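Local coordinates for protein excinuclease ABC, subunit A. (Deinococcus radiodurans, PDB 2VF7) that binds and hydrolyses ATP and binds DNA as a zinc-containing UvrA-family ABC protein, probably serving damage recognition in DNA excision repair, at residues 97-100 against 101-105; 591-594 against 595-598; 464-467 against 468-471; 482-486 against 487-491; 173-176 against 177-180. The protein carries 1 engineered substitution. One frame throughout, in Å; residues are numbered along the deposited sequence.

Interaction 1: 97-100 against 101-105; sequences LQQA and RGTPT. With ADP (adenosine-5'-diphosphate), chain E.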
loop_
_atom_site.group_PDB
_atom_site.type_symbol
_atom_site.label_atom_id
_atom_site.label_comp_id
_atom_site.label_asym_id
_atom_site.label_seq_id
_atom_site.Cartn_x
_atom_site.Cartn_y
_atom_site.Cartn_z
ATOM N N LEU A 97 -17.590 -4.693 -3.612
ATOM C CA LEU A 97 -17.573 -5.552 -4.803
ATOM C C LEU A 97 -17.685 -4.801 -6.141
ATOM O O LEU A 97 -17.736 -5.420 -7.204
ATOM C CB LEU A 97 -18.603 -6.683 -4.684
ATOM C CG LEU A 97 -18.291 -7.627 -3.502
ATOM C CD1 LEU A 97 -19.327 -8.711 -3.392
ATOM C CD2 LEU A 97 -16.874 -8.223 -3.599
ATOM N N GLN A 98 -17.698 -3.464 -6.067
ATOM C CA GLN A 98 -17.571 -2.589 -7.235
ATOM C C GLN A 98 -16.469 -1.574 -7.024
ATOM O O GLN A 98 -16.222 -1.133 -5.900
ATOM C CB GLN A 98 -18.891 -1.875 -7.534
ATOM C CG GLN A 98 -18.859 -0.990 -8.788
ATOM C CD GLN A 98 -20.024 -1.244 -9.708
ATOM O OE1 GLN A 98 -20.936 -0.432 -9.787
ATOM N NE2 GLN A 98 -20.014 -2.391 -10.403
ATOM N N GLN A 99 -15.811 -1.196 -8.114
ATOM C CA GLN A 99 -14.777 -0.176 -8.083
ATOM C C GLN A 99 -15.375 1.238 -8.004
ATOM O O GLN A 99 -16.517 1.474 -8.417
ATOM C CB GLN A 99 -13.920 -0.311 -9.340
ATOM C CG GLN A 99 -12.430 -0.122 -9.142
ATOM C CD GLN A 99 -11.678 -0.314 -10.452
ATOM O OE1 GLN A 99 -11.709 0.557 -11.332
ATOM N NE2 GLN A 99 -11.010 -1.468 -10.599
ATOM N N ALA A 100 -14.582 2.171 -7.485
ATOM C CA ALA A 100 -15.010 3.560 -7.270
ATOM C C ALA A 100 -15.443 4.304 -8.546
ATOM O O ALA A 100 -14.722 4.322 -9.540
ATOM C CB ALA A 100 -13.911 4.345 -6.555
ATOM N N ARG A 101 -16.640 4.885 -8.489
ATOM C CA ARG A 101 -17.185 5.865 -9.453
ATOM C C ARG A 101 -16.338 6.299 -10.655
ATOM O O ARG A 101 -16.758 6.109 -11.809
ATOM C CB ARG A 101 -17.608 7.124 -8.698
ATOM C CG ARG A 101 -18.852 7.782 -9.216
ATOM C CD ARG A 101 -20.088 7.031 -8.775
ATOM N NE ARG A 101 -21.117 7.965 -8.356
ATOM C CZ ARG A 101 -22.223 7.633 -7.716
ATOM N NH1 ARG A 101 -22.479 6.375 -7.424
ATOM N NH2 ARG A 101 -23.083 8.577 -7.369
ATOM N N GLY A 102 -15.171 6.892 -10.406
ATOM C CA GLY A 102 -14.400 7.476 -11.502
ATOM C C GLY A 102 -13.015 6.920 -11.732
ATOM O O GLY A 102 -12.076 7.679 -11.990
ATOM N N THR A 103 -12.880 5.598 -11.657
ATOM C CA THR A 103 -11.572 4.940 -11.812
ATOM C C THR A 103 -11.531 4.020 -13.039
ATOM O O THR A 103 -12.553 3.426 -13.409
ATOM C CB THR A 103 -11.181 4.147 -10.542
ATOM O OG1 THR A 103 -12.246 3.264 -10.192
ATOM C CG2 THR A 103 -10.937 5.088 -9.380
ATOM N N PRO A 104 -10.351 3.895 -13.674
ATOM C CA PRO A 104 -10.236 2.935 -14.774
ATOM C C PRO A 104 -10.215 1.503 -14.240
ATOM O O PRO A 104 -9.562 1.248 -13.218
ATOM C CB PRO A 104 -8.885 3.285 -15.405
ATOM C CG PRO A 104 -8.096 3.911 -14.303
ATOM C CD PRO A 104 -9.086 4.609 -13.414
ATOM N N THR A 105 -10.938 0.588 -14.894
ATOM C CA THR A 105 -10.826 -0.836 -14.550
ATOM C C THR A 105 -9.445 -1.318 -15.013
ATOM O O THR A 105 -8.985 -0.958 -16.101
ATOM C CB THR A 105 -11.964 -1.719 -15.155
ATOM O OG1 THR A 105 -13.242 -1.269 -14.684
ATOM C CG2 THR A 105 -11.809 -3.189 -14.741
HETATM P PB ADP E . -28.093 7.857 -5.208
HETATM O O1B ADP E . -29.473 7.512 -4.728
HETATM O O2B ADP E . -28.044 8.287 -6.645
HETATM O O3B ADP E . -27.084 6.768 -4.890
HETATM P PA ADP E . -26.212 9.845 -4.636
HETATM O O1A ADP E . -25.614 9.307 -5.938
HETATM O O2A ADP E . -25.400 9.775 -3.385
HETATM O O3A ADP E . -27.639 9.164 -4.367
HETATM O "O5'" ADP E . -26.494 11.409 -4.885
HETATM C "C5'" ADP E . -26.647 12.389 -3.855
HETATM C "C4'" ADP E . -25.733 13.561 -4.170
HETATM O "O4'" ADP E . -24.376 13.133 -3.999
HETATM C "C3'" ADP E . -25.828 14.098 -5.598
HETATM O "O3'" ADP E . -25.752 15.546 -5.610
HETATM C "C2'" ADP E . -24.613 13.469 -6.263
HETATM O "O2'" ADP E . -24.167 14.166 -7.422
HETATM C "C1'" ADP E . -23.588 13.474 -5.136
HETATM N N9 ADP E . -22.533 12.454 -5.289
HETATM C C8 ADP E . -22.734 11.119 -5.318
HETATM N N7 ADP E . -21.589 10.428 -5.480
HETATM C C5 ADP E . -20.615 11.356 -5.545
HETATM C C6 ADP E . -19.148 11.309 -5.671
HETATM N N6 ADP E . -18.511 10.115 -5.798
HETATM N N1 ADP E . -18.489 12.480 -5.684
HETATM C C2 ADP E . -19.111 13.677 -5.566
HETATM N N3 ADP E . -20.438 13.792 -5.433
HETATM C C4 ADP E . -21.230 12.683 -5.410
#
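Gln99 and Thr103 face each other across a tight bend of the chain, their side chains meeting at a slant. The Gln99 chain runs out extended beyond CG, and its CG passes 3.5 Å from Thr103 OG1 with the terminal amide lying beside Thr103 and Pro104. The same Thr103 OG1 gives a hydrogen bond of 2.8 Å to Ala100 O, arriving in the carbonyl plane on a lone pair. A chi1 of 53°, which sets OG1 between the backbone N and the carbonyl carbon, turns it back to this acceptor. Ala100 O takes a second, weak bond from Thr103 N, so one carbonyl draws the bend together. With an alanine here in place of Gln99, Thr103 OG1 and Pro104 O would probably lose the amide packed against them, and the bend would be freer to move. Arg101 starts away from the bend, its chain bent at chi2 and chi3; Arg101 NH2 gives ADP O1A a hydrogen bond of 3.0 Å, the oxygen lying at the edge of the guanidinium and in its plane. This loop follows edge strand 94-96, where ABC ATPases carry the Q-loop, and it joins Lys49 and Ser50 of the P-loop in holding the nucleotide.

Interaction 2: 591-594 against 595-598; sequences QKPI and GRTP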
loop_
_atom_site.group_PDB
_atom_site.type_symbol
_atom_site.label_atom_id
_atom_site.label_comp_id
_atom_site.label_asym_id
_atom_site.label_seq_id
_atom_site.Cartn_x
_atom_site.Cartn_y
_atom_site.Cartn_z
ATOM N N GLN A 591 -23.157 3.593 -22.099
ATOM C CA GLN A 591 -23.104 3.763 -20.641
ATOM C C GLN A 591 -21.825 4.472 -20.151
ATOM O O GLN A 591 -21.775 4.934 -19.003
ATOM C CB GLN A 591 -23.224 2.400 -19.957
ATOM C CG GLN A 591 -22.189 1.364 -20.438
ATOM C CD GLN A 591 -22.421 0.894 -21.873
ATOM O OE1 GLN A 591 -21.474 0.777 -22.661
ATOM N NE2 GLN A 591 -23.685 0.617 -22.216
ATOM N N LYS A 592 -20.812 4.532 -21.027
ATOM C CA LYS A 592 -19.484 5.099 -20.729
ATOM C C LYS A 592 -19.555 6.555 -20.215
ATOM O O LYS A 592 -20.562 7.227 -20.432
ATOM C CB LYS A 592 -18.563 5.003 -21.961
ATOM C CG LYS A 592 -18.805 3.777 -22.830
ATOM C CD LYS A 592 -17.531 3.061 -23.243
ATOM C CE LYS A 592 -17.007 2.164 -22.129
ATOM N NZ LYS A 592 -16.316 0.944 -22.673
ATOM N N PRO A 593 -18.496 7.031 -19.523
ATOM C CA PRO A 593 -18.505 8.393 -18.968
ATOM C C PRO A 593 -18.477 9.468 -20.048
ATOM O O PRO A 593 -18.149 9.176 -21.201
ATOM C CB PRO A 593 -17.210 8.452 -18.147
ATOM C CG PRO A 593 -16.739 7.029 -18.014
ATOM C CD PRO A 593 -17.247 6.315 -19.204
ATOM N N ILE A 594 -18.794 10.710 -19.680
ATOM C CA ILE A 594 -18.743 11.782 -20.653
ATOM C C ILE A 594 -17.282 12.143 -20.920
ATOM O O ILE A 594 -16.915 12.420 -22.071
ATOM C CB ILE A 594 -19.637 12.999 -20.285
ATOM C CG1 ILE A 594 -19.268 13.600 -18.925
ATOM C CG2 ILE A 594 -21.115 12.613 -20.361
ATOM C CD1 ILE A 594 -19.901 14.966 -18.652
ATOM N N GLY A 595 -16.460 12.108 -19.860
ATOM C CA GLY A 595 -14.990 12.149 -19.945
ATOM C C GLY A 595 -14.364 11.279 -18.857
ATOM O O GLY A 595 -15.054 10.851 -17.929
ATOM N N ARG A 596 -13.061 11.022 -18.974
ATOM C CA ARG A 596 -12.322 10.165 -18.033
ATOM C C ARG A 596 -11.651 10.910 -16.863
ATOM O O ARG A 596 -11.236 10.284 -15.884
ATOM C CB ARG A 596 -11.264 9.333 -18.777
ATOM C CG ARG A 596 -11.784 8.044 -19.434
ATOM C CD ARG A 596 -12.790 8.351 -20.552
ATOM N NE ARG A 596 -13.205 7.171 -21.311
ATOM C CZ ARG A 596 -14.326 7.096 -22.031
ATOM N NH1 ARG A 596 -15.156 8.136 -22.079
ATOM N NH2 ARG A 596 -14.618 5.975 -22.693
ATOM N N THR A 597 -11.539 12.238 -16.992
ATOM C CA THR A 597 -10.882 13.104 -16.007
ATOM C C THR A 597 -11.869 14.186 -15.607
ATOM O O THR A 597 -12.939 14.277 -16.204
ATOM C CB THR A 597 -9.597 13.753 -16.562
ATOM O OG1 THR A 597 -9.947 14.770 -17.513
ATOM C CG2 THR A 597 -8.690 12.711 -17.217
ATOM N N PRO A 598 -11.535 14.988 -14.570
ATOM C CA PRO A 598 -12.411 16.097 -14.144
ATOM C C PRO A 598 -12.470 17.363 -15.033
ATOM O O PRO A 598 -13.153 18.328 -14.651
ATOM C CB PRO A 598 -11.877 16.440 -12.739
ATOM C CG PRO A 598 -10.877 15.340 -12.375
ATOM C CD PRO A 598 -10.359 14.852 -13.682
#
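Between Pro593 and Gly595 the backbone folds over on itself, because the helical phi/psi of Ile594 (-75°/-38°) stands between two extended residues. The fold brings Pro593 CB to 3.2 Å from Gly595 O, a ring carbon resting against a peptide oxygen. Ile594 leans the other way: its CG1 sits between the backbone N and the carbonyl carbon (chi1 58°) and lies 3.3 Å from Gly595 N, close over the following peptide, while the side chain goes on to touch Ala728. Arg596 turns back over the bend, its chain bent at chi2, and crosses the proline at about a right angle. Pro593 CD then lies over one face of the guanidinium, 4.0 Å above its plane and offset toward the rim. Arg596 NH1 is 3.3 Å from Pro593 O, an oxygen that also takes a weak hydrogen bond from Lys740 NZ. Arg596 is modelled in two conformers, so these approaches of the guanidinium are doubtful in detail. In the conformer described, Lys592 NZ is 5.3 Å from Arg596 NH2, and the two like charges probably repel mildly. Further on, Pro598 O accepts a hydrogen bond from Arg671 NH1. The loop leaves edge strand 585-589 of the second ATPase sheet, the position of the Q-loop in ABC proteins, and Ile594 comes within about 8 Å, side chain to side chain, of Gln726, which binds ADP.

Interaction 3: 464-467 against 468-471; sequences ILYS and GPPE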
loop_
_atom_site.group_PDB
_atom_site.type_symbol
_atom_site.label_atom_id
_atom_site.label_comp_id
_atom_site.label_asym_id
_atom_site.label_seq_id
_atom_site.Cartn_x
_atom_site.Cartn_y
_atom_site.Cartn_z
ATOM N N ILE A 464 -33.854 10.109 5.950
ATOM C CA ILE A 464 -34.205 8.704 6.145
ATOM C C ILE A 464 -35.690 8.655 6.306
ATOM O O ILE A 464 -36.235 9.226 7.239
ATOM C CB ILE A 464 -33.493 8.075 7.405
ATOM C CG1 ILE A 464 -31.959 8.227 7.338
ATOM C CG2 ILE A 464 -33.901 6.614 7.619
ATOM C CD1 ILE A 464 -31.332 7.773 6.042
ATOM N N LEU A 465 -36.353 7.996 5.368
ATOM C CA LEU A 465 -37.798 7.857 5.444
ATOM C C LEU A 465 -38.165 6.675 6.328
ATOM O O LEU A 465 -39.167 6.704 7.057
ATOM C CB LEU A 465 -38.392 7.688 4.047
ATOM C CG LEU A 465 -37.935 8.695 2.989
ATOM C CD1 LEU A 465 -38.834 8.606 1.780
ATOM C CD2 LEU A 465 -37.873 10.122 3.528
ATOM N N TYR A 466 -37.333 5.640 6.264
ATOM C CA TYR A 466 -37.591 4.386 6.952
ATOM C C TYR A 466 -36.300 3.608 7.189
ATOM O O TYR A 466 -35.438 3.575 6.337
ATOM C CB TYR A 466 -38.591 3.548 6.141
ATOM C CG TYR A 466 -39.014 2.248 6.806
ATOM C CD1 TYR A 466 -39.770 2.267 7.970
ATOM C CD2 TYR A 466 -38.641 1.002 6.263
ATOM C CE1 TYR A 466 -40.144 1.106 8.582
ATOM C CE2 TYR A 466 -39.008 -0.172 6.875
ATOM C CZ TYR A 466 -39.771 -0.114 8.043
ATOM O OH TYR A 466 -40.169 -1.259 8.705
ATOM N N SER A 467 -36.162 3.024 8.377
ATOM C CA SER A 467 -35.171 1.978 8.619
ATOM C C SER A 467 -35.860 0.842 9.382
ATOM O O SER A 467 -36.184 0.985 10.551
ATOM C CB SER A 467 -33.966 2.542 9.394
ATOM O OG SER A 467 -32.918 1.588 9.537
ATOM N N GLY A 468 -36.108 -0.273 8.707
ATOM C CA GLY A 468 -36.730 -1.444 9.325
ATOM C C GLY A 468 -36.973 -2.521 8.275
ATOM O O GLY A 468 -36.632 -2.320 7.108
ATOM N N PRO A 469 -37.560 -3.669 8.679
ATOM C CA PRO A 469 -37.991 -4.709 7.731
ATOM C C PRO A 469 -38.884 -4.126 6.628
ATOM O O PRO A 469 -39.624 -3.176 6.884
ATOM C CB PRO A 469 -38.822 -5.657 8.606
ATOM C CG PRO A 469 -38.292 -5.474 9.980
ATOM C CD PRO A 469 -37.856 -4.041 10.078
ATOM N N PRO A 470 -38.822 -4.683 5.403
ATOM C CA PRO A 470 -39.638 -4.175 4.281
ATOM C C PRO A 470 -41.124 -3.946 4.567
ATOM O O PRO A 470 -41.666 -2.938 4.126
ATOM C CB PRO A 470 -39.454 -5.249 3.213
ATOM C CG PRO A 470 -38.051 -5.723 3.451
ATOM C CD PRO A 470 -37.952 -5.792 4.967
ATOM N N GLU A 471 -41.765 -4.841 5.314
ATOM C CA GLU A 471 -43.217 -4.791 5.515
ATOM C C GLU A 471 -43.733 -3.531 6.221
ATOM O O GLU A 471 -44.908 -3.181 6.090
ATOM C CB GLU A 471 -43.703 -6.050 6.252
ATOM C CG GLU A 471 -43.703 -7.327 5.392
ATOM C CD GLU A 471 -44.911 -7.427 4.458
ATOM O OE1 GLU A 471 -46.060 -7.538 4.954
ATOM O OE2 GLU A 471 -44.707 -7.403 3.223
#
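The Tyr466 ring lies flat against Gly468: over one face is Gly468 N, 3.4 Å above the plane and offset toward the rim, while the Pro469 carbonyl group stands at the ring edge. The tyrosine belongs to a classic beta bulge, in which Leu465 and Tyr466 both oppose Asp452, on the antiparallel edge strand 464-468 of the first ATPase sheet. CG is anti to the backbone N (chi1 -176°), which sends the ring forward along the chain and over the next peptides. Tyr466 CE2 meets Gly468 O at 3.2 Å, and Leu473 and Val476 add apolar contacts to the same side chain from the loop that follows. The fit is close: a CB on Gly468 would fall only 2.5 Å from Tyr466 OH. Ser467 starts away from the turn; its OG is hydrogen-bonded to Trp449 NE1 of strand 449-453 and to Lys32 O of strand 29-34. Beyond the glycine the chain turns through Pro469 into a short 3-10 segment. At that turn Tyr466 OH gives a hydrogen bond of 2.7 Å to Pro469 O, in the carbonyl plane and on a lone pair, with a C=O...donor angle of 144°.

Interaction 4: 482-486 against 487-491; sequences GQYLF and ADRHT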
loop_
_atom_site.group_PDB
_atom_site.type_symbol
_atom_site.label_atom_id
_atom_site.label_comp_id
_atom_site.label_asym_id
_atom_site.label_seq_id
_atom_site.Cartn_x
_atom_site.Cartn_y
_atom_site.Cartn_z
ATOM N N GLY A 482 -42.235 2.455 -1.325
ATOM C CA GLY A 482 -43.425 1.862 -0.717
ATOM C C GLY A 482 -44.658 1.891 -1.597
ATOM O O GLY A 482 -45.561 1.077 -1.421
ATOM N N GLN A 483 -44.696 2.822 -2.549
ATOM C CA GLN A 483 -45.846 2.968 -3.447
ATOM C C GLN A 483 -45.826 1.938 -4.561
ATOM O O GLN A 483 -46.854 1.339 -4.880
ATOM C CB GLN A 483 -45.902 4.371 -4.048
ATOM C CG GLN A 483 -46.361 5.446 -3.074
ATOM C CD GLN A 483 -46.017 6.842 -3.553
ATOM O OE1 GLN A 483 -45.850 7.078 -4.752
ATOM N NE2 GLN A 483 -45.901 7.775 -2.616
ATOM N N TYR A 484 -44.659 1.747 -5.165
ATOM C CA TYR A 484 -44.480 0.706 -6.170
ATOM C C TYR A 484 -44.590 -0.673 -5.541
ATOM O O TYR A 484 -45.180 -1.582 -6.111
ATOM C CB TYR A 484 -43.155 0.907 -6.927
ATOM C CG TYR A 484 -43.297 2.008 -7.949
ATOM C CD1 TYR A 484 -43.106 3.340 -7.592
ATOM C CD2 TYR A 484 -43.695 1.723 -9.259
ATOM C CE1 TYR A 484 -43.281 4.359 -8.511
ATOM C CE2 TYR A 484 -43.869 2.742 -10.195
ATOM C CZ TYR A 484 -43.666 4.056 -9.808
ATOM O OH TYR A 484 -43.835 5.071 -10.715
ATOM N N LEU A 485 -44.066 -0.790 -4.330
ATOM C CA LEU A 485 -43.966 -2.063 -3.634
ATOM C C LEU A 485 -45.318 -2.524 -3.072
ATOM O O LEU A 485 -45.635 -3.718 -3.123
ATOM C CB LEU A 485 -42.902 -1.946 -2.526
ATOM C CG LEU A 485 -42.040 -3.124 -2.067
ATOM C CD1 LEU A 485 -41.101 -3.603 -3.154
ATOM C CD2 LEU A 485 -41.258 -2.713 -0.833
ATOM N N PHE A 486 -46.122 -1.585 -2.566
ATOM C CA PHE A 486 -47.368 -1.931 -1.866
ATOM C C PHE A 486 -48.649 -1.239 -2.357
ATOM O O PHE A 486 -49.748 -1.714 -2.061
ATOM C CB PHE A 486 -47.240 -1.695 -0.349
ATOM C CG PHE A 486 -46.102 -2.434 0.301
ATOM C CD1 PHE A 486 -46.015 -3.825 0.229
ATOM C CD2 PHE A 486 -45.125 -1.736 1.009
ATOM C CE1 PHE A 486 -44.956 -4.504 0.832
ATOM C CE2 PHE A 486 -44.076 -2.403 1.616
ATOM C CZ PHE A 486 -43.994 -3.790 1.531
ATOM N N ALA A 487 -48.529 -0.125 -3.076
ATOM C CA ALA A 487 -49.718 0.664 -3.438
ATOM C C ALA A 487 -50.099 0.610 -4.912
ATOM O O ALA A 487 -51.103 1.212 -5.308
ATOM C CB ALA A 487 -49.576 2.113 -2.977
ATOM N N ASP A 488 -49.296 -0.101 -5.711
ATOM C CA ASP A 488 -49.598 -0.383 -7.119
ATOM C C ASP A 488 -49.555 0.871 -8.014
ATOM O O ASP A 488 -50.563 1.236 -8.645
ATOM C CB ASP A 488 -50.964 -1.098 -7.230
ATOM C CG ASP A 488 -51.147 -1.841 -8.547
ATOM O OD1 ASP A 488 -52.321 -2.003 -8.961
ATOM O OD2 ASP A 488 -50.129 -2.269 -9.154
ATOM N N ARG A 489 -48.396 1.528 -8.066
ATOM C CA ARG A 489 -48.210 2.657 -8.979
ATOM C C ARG A 489 -47.988 2.174 -10.404
ATOM O O ARG A 489 -46.930 1.612 -10.721
ATOM C CB ARG A 489 -47.046 3.568 -8.566
ATOM C CG ARG A 489 -47.357 4.551 -7.461
ATOM C CD ARG A 489 -46.997 6.021 -7.793
ATOM N NE ARG A 489 -45.858 6.225 -8.701
ATOM C CZ ARG A 489 -45.171 7.367 -8.821
ATOM N NH1 ARG A 489 -45.475 8.429 -8.078
ATOM N NH2 ARG A 489 -44.167 7.452 -9.683
ATOM N N HIS A 490 -49.000 2.387 -11.244
ATOM C CA HIS A 490 -48.884 2.213 -12.695
ATOM C C HIS A 490 -48.879 3.570 -13.380
ATOM O O HIS A 490 -49.386 4.563 -12.844
ATOM C CB HIS A 490 -50.092 1.465 -13.292
ATOM C CG HIS A 490 -50.311 0.084 -12.759
ATOM N ND1 HIS A 490 -51.574 -0.446 -12.592
ATOM C CD2 HIS A 490 -49.442 -0.881 -12.375
ATOM C CE1 HIS A 490 -51.473 -1.675 -12.119
ATOM N NE2 HIS A 490 -50.191 -1.962 -11.974
ATOM N N THR A 491 -48.302 3.591 -14.574
ATOM C CA THR A 491 -48.771 4.473 -15.625
ATOM C C THR A 491 -49.612 3.552 -16.495
ATOM O O THR A 491 -49.140 2.485 -16.906
ATOM C CB THR A 491 -47.628 5.078 -16.453
ATOM O OG1 THR A 491 -46.544 4.142 -16.523
ATOM C CG2 THR A 491 -47.147 6.393 -15.828
#
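Arg489 doubles back on Tyr484 just past the end of helix 480-487, and the two side chains touch along most of their length. The apolar part is a CH-pi contact: Arg489 CB stands over the ring face, 3.6 Å from the centroid of Tyr484 and 11° off the normal. Past CB the arginine slants across the ring, bent at chi2 and chi3 (-30°), and its guanidinium plane ends 64° from that of the ring. It also runs by Gln483, whose CB is 3.7 Å from Arg489 CG and whose OE1 is 3.4 Å from Arg489 CD; the NE2 of that glutamine bonds to Pro477 O. Among polar contacts, Arg489 NH2 gives Tyr484 OH a hydrogen bond of 2.6 Å, the hydroxyl lying at the guanidinium edge, but the position of OH is uncertain and so is the length. Glu770 OE1 is also hydrogen-bonded to that hydroxyl, and Glu770 OE2 forms a long, weak ion pair with Arg489 NH2. A leucine in place of Tyr484 would probably leave Glu770 OE1 without this partner and the arginine without a flat surface to lie on. The backbone contribution is the hydrogen bond from Ala487 N to Gln483 O, 2.9 Å, where the helix widens into a pi-type turn at 483-486, after which Asp488 leaves helical geometry with positive phi. Tyr484 and Leu485 pack on Leu441 of helix 441-444, while Tyr484 and Arg489 rest on Ala767, so the helix end lies between helices 441-444 and 766-781.

Interaction 5: 173-176 against 177-180; sequences SLTI and RERA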
loop_
_atom_site.group_PDB
_atom_site.type_symbol
_atom_site.label_atom_id
_atom_site.label_comp_id
_atom_site.label_asym_id
_atom_site.label_seq_id
_atom_site.Cartn_x
_atom_site.Cartn_y
_atom_site.Cartn_z
ATOM N N SER A 173 11.827 13.311 -47.666
ATOM C CA SER A 173 12.150 14.656 -48.203
ATOM C C SER A 173 12.458 15.629 -47.070
ATOM O O SER A 173 13.184 16.621 -47.253
ATOM C CB SER A 173 11.027 15.217 -49.096
ATOM O OG SER A 173 9.755 15.221 -48.455
ATOM N N LEU A 174 11.926 15.320 -45.887
ATOM C CA LEU A 174 12.114 16.159 -44.703
ATOM C C LEU A 174 13.568 16.199 -44.212
ATOM O O LEU A 174 14.350 15.274 -44.417
ATOM C CB LEU A 174 11.144 15.722 -43.589
ATOM C CG LEU A 174 9.777 16.400 -43.418
ATOM C CD1 LEU A 174 9.386 17.341 -44.558
ATOM C CD2 LEU A 174 8.696 15.377 -43.181
ATOM N N THR A 175 13.908 17.306 -43.575
ATOM C CA THR A 175 15.183 17.536 -42.939
ATOM C C THR A 175 15.079 16.995 -41.500
ATOM O O THR A 175 13.975 16.883 -40.958
ATOM C CB THR A 175 15.428 19.069 -42.966
ATOM O OG1 THR A 175 16.587 19.395 -43.750
ATOM C CG2 THR A 175 15.524 19.675 -41.587
ATOM N N ILE A 176 16.208 16.638 -40.874
ATOM C CA ILE A 176 16.172 16.216 -39.465
ATOM C C ILE A 176 15.538 17.324 -38.563
ATOM O O ILE A 176 14.687 17.025 -37.727
ATOM C CB ILE A 176 17.549 15.658 -38.949
ATOM C CG1 ILE A 176 17.932 14.353 -39.657
ATOM C CG2 ILE A 176 17.506 15.394 -37.452
ATOM C CD1 ILE A 176 19.431 13.890 -39.396
ATOM N N ARG A 177 15.911 18.589 -38.764
ATOM C CA ARG A 177 15.247 19.736 -38.076
ATOM C C ARG A 177 13.726 19.867 -38.403
ATOM O O ARG A 177 12.947 20.428 -37.605
ATOM C CB ARG A 177 15.993 21.054 -38.392
ATOM C CG ARG A 177 15.667 22.219 -37.446
ATOM C CD ARG A 177 16.413 23.530 -37.765
ATOM N NE ARG A 177 17.864 23.379 -37.925
ATOM C CZ ARG A 177 18.758 23.533 -36.957
ATOM N NH1 ARG A 177 18.375 23.850 -35.722
ATOM N NH2 ARG A 177 20.043 23.363 -37.213
ATOM N N GLU A 178 13.303 19.350 -39.566
ATOM C CA GLU A 178 11.896 19.333 -39.962
ATOM C C GLU A 178 11.187 18.088 -39.410
ATOM O O GLU A 178 10.134 17.701 -39.878
ATOM C CB GLU A 178 11.773 19.393 -41.492
ATOM C CG GLU A 178 12.018 20.783 -42.104
ATOM C CD GLU A 178 12.282 20.761 -43.611
ATOM O OE1 GLU A 178 12.589 21.843 -44.176
ATOM O OE2 GLU A 178 12.190 19.682 -44.251
ATOM N N ARG A 179 11.780 17.476 -38.384
ATOM C CA ARG A 179 11.255 16.239 -37.760
ATOM C C ARG A 179 11.087 15.066 -38.729
ATOM O O ARG A 179 10.105 14.319 -38.654
ATOM C CB ARG A 179 9.968 16.532 -37.002
ATOM C CG ARG A 179 10.154 17.629 -35.974
ATOM C CD ARG A 179 9.116 17.582 -34.889
ATOM N NE ARG A 179 9.462 18.481 -33.799
ATOM C CZ ARG A 179 9.879 18.116 -32.582
ATOM N NH1 ARG A 179 10.009 16.836 -32.241
ATOM N NH2 ARG A 179 10.159 19.057 -31.692
ATOM N N ALA A 180 12.059 14.906 -39.626
ATOM C CA ALA A 180 12.071 13.790 -40.580
ATOM C C ALA A 180 11.968 12.447 -39.885
ATOM O O ALA A 180 11.269 11.551 -40.377
ATOM C CB ALA A 180 13.290 13.824 -41.475
#
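A type I beta turn from Ile176 to Arg179, within the UvrA DNA-binding region, brings Thr175 and Leu174 up against Glu178 and Ala180. Its closing bond, Arg179 N to Ile176 O, is weak. Thr175 O supplies more: it accepts Ala180 N at 3.1 Å and a weak bond from Glu178 N. Arg179, with positive phi, swings the chain round to reach it. The side chain of Glu178 reaches back to the backbone of Thr175: CG is anti to the carbonyl carbon (chi1 -76°), and the extended chain lets OE2 accept a hydrogen bond of 3.0 Å from Thr175 N, which comes from above the carboxylate plane. The same OE2 lies 3.5 Å from Thr175 CB and 3.7 Å from Leu174 CD1. Leu174 CB also packs on Ala180 CB at 3.6 Å. Ile176, buried, starts away from the turn and packs on Trp208 and on Leu197 of helix 187-199, and Arg177 NE forms a salt bridge with Asp205. The loop is thus tied mainly by backbone amides, one of them held by a carboxylate whose negative charge is probably eased by that N-H, with a small apolar contact as its complement.

Interactions 1 and 2 are surface loops that follow corresponding edge strands of the two ATPase sheets; their centres lie about 12 Å apart without touching. One reaches a nucleotide through an arginine, whereas the other relies on proline and chain folding. Interactions 3 and 4 are partly buried, far from the chain's centre, and share the region where strand 464-468 leads to helix 480-487; they meet where Pro470 O lies 3.5 Å from Phe486 CE2. Both rest on a tyrosine, one bonded to a carbonyl and the other to charged groups. Interaction 5, also partly buried, stands about 72 and 71 Å from interactions 3 and 4, centre to centre, in the DNA-binding region, and is held mostly through backbone bonds.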